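YECBM32 (Yersinia enterocolitica, PDB 2JDA) binds polygalacturonic acid, the backbone of plant pectin, in the periplasm as a single carbohydrate-binding module that also holds a calcium ion. Local coordinates at residues I59-F64 with L71-F76. Residues are numbered along the deposited sequence; the frame is centred on the assembly and turned at random.
Sequences ILIVPF and LKFSIF
I61 lays its CD1 methyl over one face of the F73 ring. The methyl sits toward the rim, with I61 CD1 4.1 Å from F73 CZ. I61 reaches this far because CG1 is anti to the backbone N (chi1 -172°) and the chain runs on extended to CD1. The same methyl brushes L71, with I61 CD1 4.4 Å from L71 CD2. One isoleucine tip thus serves two neighbours that both point in from strand 71-78. The F73 ring rises from the facing strand, and the backbone carbonyl oxygen of L71 lies at its edge, in the ring plane. Farther along, I59 and I75 meet tip to tip. I59 CD1 is 3.8 Å from I75 CG2, and it also approaches I75 CD1 at 4.1 Å. All these side chains are buried, and the contact is purely apolar. The axes of the short strand segments 59-63 and 71-76 come no closer than 10.2 Å, too far apart for backbone pairing. Their N-to-C directions differ by 148°, so they run roughly antiparallel. The two strands belong to different sheets. I59 and I61 pair through their backbones with L103 and E101, while F73 also packs on L115 and L91 of its own sheet. Near the middle of the chain, this is face-to-face packing between two sheets, the hydrophobic core of a beta sandwich, as expected for the F5/8 type C (discoidin-like) fold of family 32 carbohydrate-binding modules.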
loop_
_atom_site.group_PDB
_atom_site.type_symbol
_atom_site.label_atom_id
_atom_site.label_comp_id
_atom_site.label_asym_id
_atom_site.label_seq_id
_atom_site.Cartn_x
_atom_site.Cartn_y
_atom_site.Cartn_z
ATOM N N ILE A 59 8.037 -3.130 -1.577
ATOM C CA ILE A 59 6.847 -2.327 -1.832
ATOM C C ILE A 59 7.225 -0.874 -1.581
ATOM O O ILE A 59 7.723 -0.527 -0.518
ATOM C CB ILE A 59 5.694 -2.766 -0.924
ATOM C CG1 ILE A 59 5.257 -4.197 -1.234
ATOM C CG2 ILE A 59 4.548 -1.773 -1.036
ATOM C CD1 ILE A 59 4.491 -4.926 -0.095
ATOM N N LEU A 60 6.940 -0.025 -2.555
ATOM C CA LEU A 60 7.017 1.426 -2.412
ATOM C C LEU A 60 5.641 1.918 -1.943
ATOM O O LEU A 60 4.644 1.635 -2.590
ATOM C CB LEU A 60 7.382 2.072 -3.748
ATOM C CG LEU A 60 7.253 3.618 -3.773
ATOM C CD1 LEU A 60 8.317 4.296 -2.963
ATOM C CD2 LEU A 60 7.283 4.139 -5.204
ATOM N N ILE A 61 5.596 2.650 -0.850
ATOM C CA ILE A 61 4.383 3.270 -0.337
ATOM C C ILE A 61 4.590 4.770 -0.204
ATOM O O ILE A 61 5.589 5.241 0.329
ATOM C CB ILE A 61 3.875 2.587 0.963
ATOM C CG1 ILE A 61 2.504 3.148 1.318
ATOM C CG2 ILE A 61 4.872 2.705 2.118
ATOM C CD1 ILE A 61 1.818 2.413 2.450
ATOM N N VAL A 62 3.629 5.514 -0.755
ATOM C CA VAL A 62 3.634 6.974 -0.768
ATOM C C VAL A 62 2.332 7.427 -0.087
ATOM O O VAL A 62 1.325 7.656 -0.751
ATOM C CB VAL A 62 3.779 7.505 -2.198
ATOM C CG1 VAL A 62 3.926 9.047 -2.168
ATOM C CG2 VAL A 62 4.947 6.823 -2.949
ATOM N N PRO A 63 2.327 7.516 1.225
ATOM C CA PRO A 63 1.113 7.899 1.931
ATOM C C PRO A 63 0.821 9.390 1.758
ATOM O O PRO A 63 1.736 10.190 1.575
ATOM C CB PRO A 63 1.401 7.492 3.378
ATOM C CG PRO A 63 2.880 7.608 3.501
ATOM C CD PRO A 63 3.422 7.192 2.175
ATOM N N PHE A 64 -0.436 9.760 1.893
ATOM C CA PHE A 64 -0.882 11.155 1.802
ATOM C C PHE A 64 -0.472 11.961 3.015
ATOM O O PHE A 64 -0.595 11.493 4.152
ATOM C CB PHE A 64 -2.417 11.120 1.712
ATOM C CG PHE A 64 -3.084 12.466 1.559
ATOM C CD1 PHE A 64 -2.832 13.280 0.468
ATOM C CD2 PHE A 64 -4.019 12.877 2.509
ATOM C CE1 PHE A 64 -3.490 14.516 0.340
ATOM C CE2 PHE A 64 -4.670 14.112 2.374
ATOM C CZ PHE A 64 -4.389 14.898 1.291
ATOM N N LEU A 71 0.315 6.565 8.893
ATOM C CA LEU A 71 -0.690 5.563 8.565
ATOM C C LEU A 71 -0.340 4.264 9.259
ATOM O O LEU A 71 0.814 3.804 9.172
ATOM C CB LEU A 71 -0.702 5.349 7.047
ATOM C CG LEU A 71 -1.645 4.278 6.513
ATOM C CD1 LEU A 71 -3.060 4.687 6.667
ATOM C CD2 LEU A 71 -1.295 4.032 5.068
ATOM N N LYS A 72 -1.325 3.673 9.903
ATOM C CA LYS A 72 -1.203 2.388 10.545
ATOM C C LYS A 72 -1.716 1.349 9.567
ATOM O O LYS A 72 -2.826 1.505 9.027
ATOM C CB LYS A 72 -2.023 2.341 11.813
ATOM C CG LYS A 72 -1.705 3.416 12.782
ATOM C CD LYS A 72 -2.621 3.359 14.004
ATOM C CE LYS A 72 -2.872 4.728 14.649
ATOM N NZ LYS A 72 -4.349 4.720 14.965
ATOM N N PHE A 73 -0.955 0.278 9.330
ATOM C CA PHE A 73 -1.335 -0.730 8.374
ATOM C C PHE A 73 -0.616 -2.036 8.544
ATOM O O PHE A 73 0.395 -2.108 9.231
ATOM C CB PHE A 73 -1.122 -0.202 6.936
ATOM C CG PHE A 73 0.333 -0.023 6.527
ATOM C CD1 PHE A 73 0.924 -0.870 5.582
ATOM C CD2 PHE A 73 1.130 0.964 7.073
ATOM C CE1 PHE A 73 2.224 -0.720 5.256
ATOM C CE2 PHE A 73 2.454 1.094 6.739
ATOM C CZ PHE A 73 2.986 0.249 5.783
ATOM N N SER A 74 -1.149 -3.055 7.873
ATOM C CA SER A 74 -0.593 -4.388 7.761
ATOM C C SER A 74 -0.541 -4.803 6.305
ATOM O O SER A 74 -1.336 -4.323 5.523
ATOM C CB SER A 74 -1.411 -5.414 8.578
ATOM O OG SER A 74 -1.412 -5.060 9.943
ATOM N N ILE A 75 0.405 -5.666 5.945
ATOM C CA ILE A 75 0.550 -6.128 4.550
ATOM C C ILE A 75 0.513 -7.615 4.505
ATOM O O ILE A 75 1.201 -8.275 5.292
ATOM C CB ILE A 75 1.879 -5.708 3.902
ATOM C CG1 ILE A 75 2.147 -4.243 4.075
ATOM C CG2 ILE A 75 1.892 -6.044 2.431
ATOM C CD1 ILE A 75 3.552 -3.836 3.691
ATOM N N PHE A 76 -0.278 -8.139 3.574
ATOM C CA PHE A 76 -0.505 -9.558 3.375
ATOM C C PHE A 76 -0.266 -9.928 1.920
ATOM O O PHE A 76 -0.397 -9.076 1.025
ATOM C CB PHE A 76 -1.927 -9.987 3.782
ATOM C CG PHE A 76 -2.222 -9.739 5.210
ATOM C CD1 PHE A 76 -1.984 -10.723 6.162
ATOM C CD2 PHE A 76 -2.673 -8.498 5.634
ATOM C CE1 PHE A 76 -2.244 -10.456 7.520
ATOM C CE2 PHE A 76 -2.922 -8.241 6.962
ATOM C CZ PHE A 76 -2.667 -9.231 7.900
#